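Local atomic coordinates of glycoside hydrolase family 5 (Aspergillus oryzae, PDB entry 6LA0), a protein that hydrolyses glycosidic bonds as a secreted family 5 rutinosidase and may also release glucose units from 1,3-beta-glucans. Residues V85-I90 against P293-E298; V131-L136 against M165-A170; F174-G179 against P231-M236; A221-V226 against A253-V258. All blocks are in the same frame, centred on the assembly; numbering follows the deposited sequence.

In the fold
All four contacts belong to one barrel-type glycoside hydrolase domain, their centres about 12 to 18 Å apart. Interaction 1 joins strands 87-92 and 294-303 across the interior, and the chain it closes encloses the other three. Interaction 2 comes next, setting strand 128-133, the neighbour of 87-92, against helix 158-176. The C-terminal end of that helix serves interaction 3, where it meets the approach to strand 235-237. Interactions 3 and 4 alternate along the chain; interaction 4 sets helix 209-229 against the approach to strand 257-265, which lies between 235-237 and 294-303. Thus one contact bridges strands inside, while three set outer helices against a strand or the chain leading into one, as expected of a (beta/alpha)8 barrel.

Interaction 1. Residues V85-I90 against P293-E298; sequences VGVLRI and PVFTGE
Val87 meets Phe295 through one methyl: CG1 of the valine lies 4.2 Å from CZ of the phenylalanine, approaching the ring obliquely. The axes of the two strands come no nearer than 9.0 Å and diverge by 52°, and no backbone hydrogen bond joins them, so the contact is made chiefly by side chains. Two residues on, Arg89 points into the same interior, its CA 7.4 Å from that of Gly297. With CG opposite the backbone N (chi1 -176°) and an extended chain as far as NE, Arg89 passes alongside Gly297, whose O is 3.6 Å from Arg89 CD, and reaches Glu298 at about a right angle. There NH1 of Arg89 gives a salt bridge to OE2 of Glu298, 2.8 Å long with an N-H...O angle of 156°. The oxygen uses its anti lone pair, and a single N-H carries the bond.

Further partners fix the guanidinium's rotation: NE pairs with Glu187, NH2 with Asn190, and NH1 also with Asn23. Glu298 is held at its other oxygen, OE1, by the hydroxyl of Tyr264. Side chains of non-neighbouring strands converging in this way, apolar at Val87 and polar at Arg89, are typical of the interior of the (beta/alpha)8 barrel of this family, whose active site opens at the C-terminal ends of the strands.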
loop_
_atom_site.group_PDB
_atom_site.type_symbol
_atom_site.label_atom_id
_atom_site.label_comp_id
_atom_site.label_asym_id
_atom_site.label_seq_id
_atom_site.Cartn_x
_atom_site.Cartn_y
_atom_site.Cartn_z
ATOM N N VAL A 85 2.159 1.438 17.168
ATOM C CA VAL A 85 1.697 1.657 15.800
ATOM C C VAL A 85 0.434 2.508 15.824
ATOM O O VAL A 85 -0.514 2.225 16.571
ATOM C CB VAL A 85 1.459 0.317 15.089
ATOM C CG1 VAL A 85 0.575 0.510 13.860
ATOM C CG2 VAL A 85 2.790 -0.300 14.704
ATOM N N GLY A 86 0.422 3.567 15.006
ATOM C CA GLY A 86 -0.703 4.475 14.984
ATOM C C GLY A 86 -1.459 4.554 13.669
ATOM O O GLY A 86 -2.434 5.303 13.575
ATOM N N VAL A 87 -1.032 3.802 12.653
ATOM C CA VAL A 87 -1.675 3.835 11.342
ATOM C C VAL A 87 -1.519 2.473 10.673
ATOM O O VAL A 87 -0.462 1.838 10.747
ATOM C CB VAL A 87 -1.113 4.976 10.459
ATOM C CG1 VAL A 87 0.384 4.811 10.255
ATOM C CG2 VAL A 87 -1.813 4.995 9.110
ATOM N N LEU A 88 -2.595 2.016 10.036
ATOM C CA LEU A 88 -2.603 0.781 9.259
ATOM C C LEU A 88 -2.969 1.125 7.822
ATOM O O LEU A 88 -4.021 1.727 7.577
ATOM C CB LEU A 88 -3.597 -0.241 9.827
ATOM C CG LEU A 88 -3.396 -0.728 11.266
ATOM C CD1 LEU A 88 -4.580 -1.570 11.708
ATOM C CD2 LEU A 88 -2.083 -1.500 11.413
ATOM N N ARG A 89 -2.100 0.758 6.878
ATOM C CA ARG A 89 -2.429 0.807 5.457
ATOM C C ARG A 89 -2.871 -0.587 5.031
ATOM O O ARG A 89 -2.124 -1.556 5.201
ATOM C CB ARG A 89 -1.249 1.268 4.606
ATOM C CG ARG A 89 -1.593 1.432 3.118
ATOM C CD ARG A 89 -0.476 2.197 2.395
ATOM N NE ARG A 89 -0.714 2.408 0.961
ATOM C CZ ARG A 89 -0.151 1.696 -0.012
ATOM N NH1 ARG A 89 0.656 0.697 0.284
ATOM N NH2 ARG A 89 -0.396 1.982 -1.290
ATOM N N ILE A 90 -4.070 -0.680 4.471
ATOM C CA ILE A 90 -4.714 -1.955 4.184
ATOM C C ILE A 90 -5.002 -2.026 2.688
ATOM O O ILE A 90 -5.998 -1.480 2.208
ATOM C CB ILE A 90 -5.999 -2.127 5.011
ATOM C CG1 ILE A 90 -5.738 -1.702 6.463
ATOM C CG2 ILE A 90 -6.523 -3.572 4.906
ATOM C CD1 ILE A 90 -6.862 -2.028 7.426
ATOM N N PRO A 293 0.961 17.797 1.442
ATOM C CA PRO A 293 1.856 16.995 2.286
ATOM C C PRO A 293 2.161 15.625 1.681
ATOM O O PRO A 293 1.492 15.147 0.758
ATOM C CB PRO A 293 1.063 16.857 3.593
ATOM C CG PRO A 293 -0.382 16.849 3.135
ATOM C CD PRO A 293 -0.441 17.748 1.907
ATOM N N VAL A 294 3.191 14.981 2.249
ATOM C CA VAL A 294 3.734 13.719 1.746
ATOM C C VAL A 294 3.744 12.675 2.858
ATOM O O VAL A 294 4.132 12.969 3.994
ATOM C CB VAL A 294 5.166 13.904 1.196
ATOM C CG1 VAL A 294 5.750 12.562 0.787
ATOM C CG2 VAL A 294 5.179 14.878 0.027
ATOM N N PHE A 295 3.335 11.446 2.518
ATOM C CA PHE A 295 3.377 10.287 3.396
ATOM C C PHE A 295 4.112 9.163 2.675
ATOM O O PHE A 295 3.954 8.987 1.462
ATOM C CB PHE A 295 1.955 9.830 3.793
ATOM C CG PHE A 295 1.916 8.721 4.831
ATOM C CD1 PHE A 295 2.172 8.986 6.169
ATOM C CD2 PHE A 295 1.585 7.424 4.465
ATOM C CE1 PHE A 295 2.115 7.965 7.125
ATOM C CE2 PHE A 295 1.525 6.399 5.411
ATOM C CZ PHE A 295 1.788 6.673 6.739
ATOM N N THR A 296 4.951 8.430 3.407
ATOM C CA THR A 296 5.730 7.351 2.811
ATOM C C THR A 296 4.987 6.050 3.117
ATOM O O THR A 296 5.277 5.361 4.094
ATOM C CB THR A 296 7.163 7.341 3.345
ATOM O OG1 THR A 296 7.755 8.648 3.204
ATOM C CG2 THR A 296 8.011 6.320 2.594
ATOM N N GLY A 297 4.041 5.698 2.254
ATOM C CA GLY A 297 3.168 4.555 2.515
ATOM C C GLY A 297 3.773 3.174 2.339
ATOM O O GLY A 297 3.143 2.193 2.777
ATOM N N GLU A 298 4.938 3.061 1.693
ATOM C CA GLU A 298 5.628 1.778 1.520
ATOM C C GLU A 298 7.136 1.989 1.550
ATOM O O GLU A 298 7.644 2.880 0.867
ATOM C CB GLU A 298 5.257 1.103 0.192
ATOM C CG GLU A 298 3.883 0.479 0.145
ATOM C CD GLU A 298 3.640 -0.324 -1.120
ATOM O OE1 GLU A 298 4.610 -0.894 -1.646
ATOM O OE2 GLU A 298 2.471 -0.402 -1.586
#

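Interaction 2. Residues V131-L136 against M165-A170; sequences VDVHSL and MQVIDA
Val133 and Val167 reach toward each other tip to tip, with CG1 of Val133 3.9 Å from CG1 of Val167. This is the tight part of the contact between strand 128-133 and helix 158-176. In both valines CG1 lies opposite the backbone N (chi1 -173° for Val133, 166° for Val167), which aims the two methyls at one another. The second methyl of Val133 is also used: CG2 stands 4.3 Å from CD1 of Ile168, a side chain whose end turns toward the strand. Val133 is thus spread over two successive helix residues. An outer helix lying on the strand that precedes it in the chain is the beta-alpha unit of the (beta/alpha)8 barrel.

Beyond this patch the fit slackens. CD2 of Leu136 comes only to 4.8 Å from CG1 of Val167, and the leucine packs elsewhere, on Trp154 and Tyr218. On the outer side of the helix Gln166 is exposed, while the partly exposed Asp169 makes a salt bridge with Arg225 of helix 209-229.

The polar side chains of Asp132 and His134 lie away from this interface. ND1 of His134 donates to OD2 of Asp132 over 2.7 Å; the carboxylate offers its syn lone pair, and the N-H...O angle of 137° shows a bent bond. The chemistry therefore implies that strand and helix are held here by a small patch of buried methyls, with no directional bond between them.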
loop_
_atom_site.group_PDB
_atom_site.type_symbol
_atom_site.label_atom_id
_atom_site.label_comp_id
_atom_site.label_asym_id
_atom_site.label_seq_id
_atom_site.Cartn_x
_atom_site.Cartn_y
_atom_site.Cartn_z
ATOM N N VAL A 131 -7.465 3.080 3.616
ATOM C CA VAL A 131 -8.085 2.040 2.808
ATOM C C VAL A 131 -7.534 2.211 1.395
ATOM O O VAL A 131 -7.772 3.235 0.748
ATOM C CB VAL A 131 -9.616 2.129 2.848
ATOM C CG1 VAL A 131 -10.234 1.025 2.010
ATOM C CG2 VAL A 131 -10.118 2.038 4.281
ATOM N N ASP A 132 -6.758 1.229 0.932
ATOM C CA ASP A 132 -6.020 1.338 -0.323
ATOM C C ASP A 132 -6.691 0.448 -1.365
ATOM O O ASP A 132 -6.890 -0.743 -1.129
ATOM C CB ASP A 132 -4.542 0.978 -0.094
ATOM C CG ASP A 132 -3.836 0.477 -1.349
ATOM O OD1 ASP A 132 -3.936 1.113 -2.408
ATOM O OD2 ASP A 132 -3.150 -0.562 -1.274
ATOM N N VAL A 133 -7.085 1.031 -2.496
ATOM C CA VAL A 133 -7.603 0.254 -3.617
ATOM C C VAL A 133 -6.414 -0.018 -4.526
ATOM O O VAL A 133 -6.016 0.832 -5.328
ATOM C CB VAL A 133 -8.740 0.962 -4.359
ATOM C CG1 VAL A 133 -9.344 0.003 -5.393
ATOM C CG2 VAL A 133 -9.822 1.475 -3.378
ATOM N N HIS A 134 -5.840 -1.216 -4.371
ATOM C CA HIS A 134 -4.575 -1.578 -4.985
ATOM C C HIS A 134 -4.725 -1.786 -6.489
ATOM O O HIS A 134 -3.848 -1.386 -7.262
ATOM C CB HIS A 134 -4.056 -2.862 -4.312
ATOM C CG HIS A 134 -2.581 -2.888 -4.029
ATOM N ND1 HIS A 134 -1.934 -1.906 -3.306
ATOM C CD2 HIS A 134 -1.636 -3.808 -4.343
ATOM C CE1 HIS A 134 -0.652 -2.217 -3.199
ATOM N NE2 HIS A 134 -0.444 -3.359 -3.830
ATOM N N SER A 135 -5.813 -2.437 -6.910
ATOM C CA SER A 135 -6.107 -2.764 -8.299
ATOM C C SER A 135 -7.356 -2.030 -8.784
ATOM O O SER A 135 -8.219 -1.637 -7.992
ATOM C CB SER A 135 -6.283 -4.292 -8.471
ATOM O OG SER A 135 -6.955 -4.843 -7.358
ATOM N N LEU A 136 -7.420 -1.795 -10.091
ATOM C CA LEU A 136 -8.578 -1.173 -10.716
ATOM C C LEU A 136 -8.956 -1.965 -11.959
ATOM O O LEU A 136 -8.101 -2.634 -12.562
ATOM C CB LEU A 136 -8.314 0.304 -11.089
ATOM C CG LEU A 136 -8.218 1.287 -9.914
ATOM C CD1 LEU A 136 -7.855 2.674 -10.422
ATOM C CD2 LEU A 136 -9.500 1.346 -9.089
ATOM N N MET A 165 -15.129 4.345 -10.623
ATOM C CA MET A 165 -15.853 5.280 -9.761
ATOM C C MET A 165 -16.908 4.566 -8.921
ATOM O O MET A 165 -17.170 4.975 -7.785
ATOM C CB MET A 165 -16.495 6.402 -10.587
ATOM C CG MET A 165 -15.504 7.296 -11.313
ATOM S SD MET A 165 -14.240 8.004 -10.239
ATOM C CE MET A 165 -15.222 8.934 -9.058
ATOM N N GLN A 166 -17.515 3.502 -9.444
ATOM C CA GLN A 166 -18.394 2.690 -8.606
ATOM C C GLN A 166 -17.629 2.066 -7.436
ATOM O O GLN A 166 -18.144 1.995 -6.311
ATOM C CB GLN A 166 -19.080 1.628 -9.465
ATOM C CG GLN A 166 -20.042 2.241 -10.490
ATOM C CD GLN A 166 -20.790 1.200 -11.298
ATOM O OE1 GLN A 166 -21.091 0.111 -10.813
ATOM N NE2 GLN A 166 -21.083 1.528 -12.544
ATOM N N VAL A 167 -16.388 1.631 -7.673
ATOM C CA VAL A 167 -15.533 1.165 -6.576
ATOM C C VAL A 167 -15.400 2.246 -5.512
ATOM O O VAL A 167 -15.615 1.998 -4.319
ATOM C CB VAL A 167 -14.161 0.721 -7.120
ATOM C CG1 VAL A 167 -13.129 0.567 -5.990
ATOM C CG2 VAL A 167 -14.307 -0.572 -7.920
ATOM N N ILE A 168 -15.089 3.480 -5.932
ATOM C CA ILE A 168 -14.901 4.568 -4.975
ATOM C C ILE A 168 -16.209 4.904 -4.257
ATOM O O ILE A 168 -16.205 5.192 -3.054
ATOM C CB ILE A 168 -14.296 5.796 -5.687
ATOM C CG1 ILE A 168 -12.875 5.474 -6.167
ATOM C CG2 ILE A 168 -14.302 7.036 -4.775
ATOM C CD1 ILE A 168 -12.040 4.704 -5.152
ATOM N N ASP A 169 -17.345 4.869 -4.972
ATOM C CA ASP A 169 -18.646 5.048 -4.328
ATOM C C ASP A 169 -18.836 4.061 -3.182
ATOM O O ASP A 169 -19.365 4.417 -2.120
ATOM C CB ASP A 169 -19.779 4.860 -5.345
ATOM C CG ASP A 169 -19.960 6.056 -6.282
ATOM O OD1 ASP A 169 -19.374 7.138 -6.037
ATOM O OD2 ASP A 169 -20.698 5.902 -7.283
ATOM N N ALA A 170 -18.417 2.811 -3.390
ATOM C CA ALA A 170 -18.541 1.782 -2.359
ATOM C C ALA A 170 -17.604 2.036 -1.180
ATOM O O ALA A 170 -17.993 1.833 -0.023
ATOM C CB ALA A 170 -18.273 0.401 -2.964
#

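Interaction 3. Residues F174-G179 against P231-M236; sequences FVQNSG and PNIPVM
Ile233 drives its CD1 against Val175, 3.6 Å from CG1 of Val175, the two side chains meeting end on. CG1 of Ile233 follows at 4.2 Å from the same methyl of Val175. Gln176 adds the aliphatic group's other neighbour: its OE1 passes 3.7 Å from CD1 of Ile233, a packing contact, since this oxygen takes its hydrogen bond from Asn230. A bend at chi2 (-61°) brings the end of the glutamine round to the isoleucine, whereas Ile233 itself reaches out with an extended arm (chi2 170°).

The next shell holds the helix end in place. Val175 O accepts twice from Ser178, from N at 3.2 Å and from OG at 2.8 Å, and the two bonds secure the turn where Asn177 first leaves helical geometry. The hydroxyl makes a C=O...O angle of 142° at that carbonyl.

Farther out, Tyr184 and Pro181 pack against Val175, and Val226 of helix 209-229 against Ile233. Backbone bonds tie the residues after Ile233 to Ile186 of strand 184-187 on one flank and to Asn256 and Val258 on the other. The contact therefore joins the C-terminal end of helix 158-176 to the chain just entering strand 235-237, an arrangement typical of the N-terminal rim of a (beta/alpha)8 barrel, the end remote from the active-site opening.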
loop_
_atom_site.group_PDB
_atom_site.type_symbol
_atom_site.label_atom_id
_atom_site.label_comp_id
_atom_site.label_asym_id
_atom_site.label_seq_id
_atom_site.Cartn_x
_atom_site.Cartn_y
_atom_site.Cartn_z
ATOM N N PHE A 174 -18.692 2.761 2.796
ATOM C CA PHE A 174 -18.058 2.031 3.901
ATOM C C PHE A 174 -17.533 2.983 4.976
ATOM O O PHE A 174 -17.765 2.781 6.177
ATOM C CB PHE A 174 -16.921 1.159 3.351
ATOM C CG PHE A 174 -16.180 0.364 4.405
ATOM C CD1 PHE A 174 -15.104 0.919 5.106
ATOM C CD2 PHE A 174 -16.538 -0.951 4.671
ATOM C CE1 PHE A 174 -14.426 0.181 6.069
ATOM C CE2 PHE A 174 -15.860 -1.699 5.630
ATOM C CZ PHE A 174 -14.802 -1.133 6.328
ATOM N N VAL A 175 -16.813 4.031 4.558
ATOM C CA VAL A 175 -16.308 5.032 5.497
ATOM C C VAL A 175 -17.457 5.766 6.179
ATOM O O VAL A 175 -17.459 5.947 7.405
ATOM C CB VAL A 175 -15.372 6.013 4.763
ATOM C CG1 VAL A 175 -14.986 7.189 5.666
ATOM C CG2 VAL A 175 -14.161 5.286 4.220
ATOM N N GLN A 176 -18.452 6.199 5.398
ATOM C CA GLN A 176 -19.543 6.998 5.949
ATOM C C GLN A 176 -20.347 6.224 6.990
ATOM O O GLN A 176 -20.787 6.798 7.995
ATOM C CB GLN A 176 -20.456 7.476 4.821
ATOM C CG GLN A 176 -19.928 8.691 4.069
ATOM C CD GLN A 176 -19.768 9.908 4.961
ATOM O OE1 GLN A 176 -18.757 10.058 5.652
ATOM N NE2 GLN A 176 -20.770 10.789 4.952
ATOM N N ASN A 177 -20.563 4.925 6.765
ATOM C CA ASN A 177 -21.359 4.096 7.659
ATOM C C ASN A 177 -20.496 3.308 8.643
ATOM O O ASN A 177 -20.988 2.374 9.289
ATOM C CB ASN A 177 -22.256 3.163 6.840
ATOM C CG ASN A 177 -23.153 3.936 5.891
ATOM O OD1 ASN A 177 -23.137 3.730 4.677
ATOM N ND2 ASN A 177 -23.907 4.867 6.439
ATOM N N SER A 178 -19.228 3.695 8.791
ATOM C CA SER A 178 -18.310 2.971 9.654
ATOM C C SER A 178 -18.600 3.166 11.135
ATOM O O SER A 178 -18.161 2.344 11.941
ATOM C CB SER A 178 -16.889 3.423 9.346
ATOM O OG SER A 178 -16.692 4.747 9.789
ATOM N N GLY A 179 -19.326 4.214 11.519
ATOM C CA GLY A 179 -19.382 4.630 12.905
ATOM C C GLY A 179 -18.247 5.543 13.329
ATOM O O GLY A 179 -18.296 6.111 14.432
ATOM N N PRO A 231 -16.492 16.430 2.640
ATOM C CA PRO A 231 -15.233 17.116 2.307
ATOM C C PRO A 231 -14.128 16.925 3.329
ATOM O O PRO A 231 -13.009 17.405 3.084
ATOM C CB PRO A 231 -15.648 18.595 2.212
ATOM C CG PRO A 231 -16.903 18.694 3.004
ATOM C CD PRO A 231 -17.610 17.377 2.811
ATOM N N ASN A 232 -14.399 16.266 4.457
ATOM C CA ASN A 232 -13.425 16.090 5.523
ATOM C C ASN A 232 -12.630 14.792 5.421
ATOM O O ASN A 232 -11.612 14.660 6.113
ATOM C CB ASN A 232 -14.125 16.149 6.883
ATOM C CG ASN A 232 -14.627 17.527 7.218
ATOM O OD1 ASN A 232 -13.857 18.486 7.268
ATOM N ND2 ASN A 232 -15.927 17.643 7.444
ATOM N N ILE A 233 -13.070 13.839 4.602
ATOM C CA ILE A 233 -12.333 12.600 4.337
ATOM C C ILE A 233 -11.147 12.924 3.439
ATOM O O ILE A 233 -11.352 13.385 2.304
ATOM C CB ILE A 233 -13.227 11.538 3.671
ATOM C CG1 ILE A 233 -14.427 11.193 4.560
ATOM C CG2 ILE A 233 -12.392 10.304 3.300
ATOM C CD1 ILE A 233 -15.513 10.309 3.879
ATOM N N PRO A 234 -9.907 12.684 3.882
ATOM C CA PRO A 234 -8.751 12.930 3.009
ATOM C C PRO A 234 -8.591 11.872 1.925
ATOM O O PRO A 234 -8.929 10.692 2.106
ATOM C CB PRO A 234 -7.552 12.903 3.978
ATOM C CG PRO A 234 -8.151 13.012 5.368
ATOM C CD PRO A 234 -9.504 12.351 5.257
ATOM N N VAL A 235 -8.087 12.321 0.774
ATOM C CA VAL A 235 -7.755 11.466 -0.363
ATOM C C VAL A 235 -6.242 11.334 -0.432
ATOM O O VAL A 235 -5.533 12.348 -0.398
ATOM C CB VAL A 235 -8.299 12.049 -1.678
ATOM C CG1 VAL A 235 -7.728 11.290 -2.887
ATOM C CG2 VAL A 235 -9.834 12.045 -1.690
ATOM N N MET A 236 -5.745 10.095 -0.559
ATOM C CA MET A 236 -4.315 9.812 -0.653
ATOM C C MET A 236 -3.979 9.396 -2.086
ATOM O O MET A 236 -4.501 8.389 -2.587
ATOM C CB MET A 236 -3.897 8.727 0.349
ATOM C CG MET A 236 -2.386 8.420 0.340
ATOM S SD MET A 236 -1.777 7.457 1.757
ATOM C CE MET A 236 -1.678 8.728 3.022
#

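Interaction 4. Residues A221-V226 against A253-V258; sequences AVIDRV and ADANLV
The bond from Val226 N to Val222 O, 2.9 Å long, is the shortest sound polar bond within these two segments; it helps hold the helical turn that presents Ile223 to Ala255 and Leu257. No hydrogen bond crosses between the segments, and Ile223 carries the helix side of the contact with both of its branches. Its CG2, placed opposite the backbone N by a chi1 of -71°, faces CB of Ala255 at 4.1 Å. The longer branch runs on nearly extended (chi2 158°), bringing CD1 of Ile223 to 4.3 Å from CD1 of Leu257. The isoleucine therefore straddles the chain, one methyl on each of two alternate residues, and the backbones draw closest at Ile223 and Ala255, whose CA atoms are 6.9 Å apart.

In the barrel fold of this family such a contact sets an outer helix, here 209-229, against the loop that leads into a later strand, 257-265. Between the two in sequence comes strand 235-237, which runs parallel beside 257-265 as its neighbour in the sheet. Asn256 forms the centre of an inverse gamma turn, and its ND2 is hydrogen-bonded to Pro231 O, a residue of the chain that links helix 209-229 to that neighbouring strand. An N-acetylglucosamine of a glycan also touches Asn256. Ile223 and Ala255 are both partly exposed, whereas Leu257, one step into the strand, is buried and packs further on Leu251 and on Phe237 of strand 235-237.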
loop_
_atom_site.group_PDB
_atom_site.type_symbol
_atom_site.label_atom_id
_atom_site.label_comp_id
_atom_site.label_asym_id
_atom_site.label_seq_id
_atom_site.Cartn_x
_atom_site.Cartn_y
_atom_site.Cartn_z
ATOM N N ALA A 221 -11.530 13.276 -10.591
ATOM C CA ALA A 221 -12.888 12.757 -10.471
ATOM C C ALA A 221 -13.139 12.209 -9.070
ATOM O O ALA A 221 -14.221 12.407 -8.506
ATOM C CB ALA A 221 -13.123 11.688 -11.529
ATOM N N VAL A 222 -12.128 11.555 -8.479
ATOM C CA VAL A 222 -12.244 10.993 -7.132
ATOM C C VAL A 222 -12.265 12.089 -6.079
ATOM O O VAL A 222 -13.057 12.043 -5.130
ATOM C CB VAL A 222 -11.094 10.006 -6.864
ATOM C CG1 VAL A 222 -11.086 9.581 -5.393
ATOM C CG2 VAL A 222 -11.191 8.804 -7.785
ATOM N N ILE A 223 -11.367 13.071 -6.199
ATOM C CA ILE A 223 -11.363 14.184 -5.250
ATOM C C ILE A 223 -12.747 14.811 -5.187
ATOM O O ILE A 223 -13.288 15.074 -4.106
ATOM C CB ILE A 223 -10.294 15.232 -5.624
ATOM C CG1 ILE A 223 -8.877 14.725 -5.364
ATOM C CG2 ILE A 223 -10.472 16.514 -4.811
ATOM C CD1 ILE A 223 -7.835 15.470 -6.174
ATOM N N ASP A 224 -13.346 15.047 -6.359
ATOM C CA ASP A 224 -14.659 15.689 -6.408
ATOM C C ASP A 224 -15.744 14.778 -5.847
ATOM O O ASP A 224 -16.641 15.240 -5.127
ATOM C CB ASP A 224 -15.002 16.088 -7.843
ATOM C CG ASP A 224 -14.190 17.276 -8.339
ATOM O OD1 ASP A 224 -13.438 17.890 -7.547
ATOM O OD2 ASP A 224 -14.316 17.601 -9.538
ATOM N N ARG A 225 -15.684 13.482 -6.160
ATOM C CA ARG A 225 -16.748 12.585 -5.708
ATOM C C ARG A 225 -16.729 12.432 -4.196
ATOM O O ARG A 225 -17.783 12.477 -3.555
ATOM C CB ARG A 225 -16.635 11.220 -6.390
ATOM C CG ARG A 225 -17.791 10.259 -6.060
ATOM C CD ARG A 225 -19.164 10.774 -6.580
ATOM N NE ARG A 225 -19.179 10.930 -8.035
ATOM C CZ ARG A 225 -19.303 9.927 -8.903
ATOM N NH1 ARG A 225 -19.438 8.680 -8.469
ATOM N NH2 ARG A 225 -19.294 10.169 -10.210
ATOM N N VAL A 226 -15.539 12.285 -3.602
ATOM C CA VAL A 226 -15.449 12.155 -2.151
ATOM C C VAL A 226 -15.916 13.436 -1.481
ATOM O O VAL A 226 -16.712 13.403 -0.535
ATOM C CB VAL A 226 -14.012 11.789 -1.712
ATOM C CG1 VAL A 226 -13.914 11.778 -0.182
ATOM C CG2 VAL A 226 -13.570 10.426 -2.283
ATOM N N ALA A 253 -5.364 24.043 -4.941
ATOM C CA ALA A 253 -4.722 24.028 -3.629
ATOM C C ALA A 253 -5.639 23.494 -2.535
ATOM O O ALA A 253 -5.160 22.882 -1.570
ATOM C CB ALA A 253 -4.239 25.434 -3.271
ATOM N N ASP A 254 -6.950 23.690 -2.665
ATOM C CA ASP A 254 -7.869 23.300 -1.603
ATOM C C ASP A 254 -8.305 21.836 -1.665
ATOM O O ASP A 254 -9.179 21.440 -0.887
ATOM C CB ASP A 254 -9.111 24.202 -1.624
ATOM C CG ASP A 254 -8.834 25.582 -1.056
ATOM O OD1 ASP A 254 -7.755 25.768 -0.449
ATOM O OD2 ASP A 254 -9.697 26.477 -1.215
ATOM N N ALA A 255 -7.754 21.025 -2.563
ATOM C CA ALA A 255 -8.040 19.597 -2.496
ATOM C C ALA A 255 -7.556 19.038 -1.161
ATOM O O ALA A 255 -6.458 19.364 -0.699
ATOM C CB ALA A 255 -7.365 18.855 -3.651
ATOM N N ASN A 256 -8.391 18.208 -0.527
ATOM C CA ASN A 256 -8.045 17.546 0.734
ATOM C C ASN A 256 -7.223 16.311 0.375
ATOM O O ASN A 256 -7.721 15.182 0.280
ATOM C CB ASN A 256 -9.293 17.195 1.538
ATOM C CG ASN A 256 -8.970 16.842 2.987
ATOM O OD1 ASN A 256 -7.806 16.811 3.383
ATOM N ND2 ASN A 256 -10.002 16.584 3.782
ATOM N N LEU A 257 -5.930 16.546 0.174
ATOM C CA LEU A 257 -5.092 15.650 -0.609
ATOM C C LEU A 257 -3.744 15.462 0.075
ATOM O O LEU A 257 -3.092 16.436 0.461
ATOM C CB LEU A 257 -4.907 16.221 -2.021
ATOM C CG LEU A 257 -4.075 15.505 -3.088
ATOM C CD1 LEU A 257 -4.729 14.220 -3.518
ATOM C CD2 LEU A 257 -3.889 16.441 -4.278
ATOM N N VAL A 258 -3.334 14.205 0.222
ATOM C CA VAL A 258 -2.003 13.860 0.700
ATOM C C VAL A 258 -1.369 12.906 -0.308
ATOM O O VAL A 258 -2.059 12.072 -0.898
ATOM C CB VAL A 258 -2.069 13.239 2.113
ATOM C CG1 VAL A 258 -2.967 11.998 2.107
ATOM C CG2 VAL A 258 -0.683 12.905 2.616
#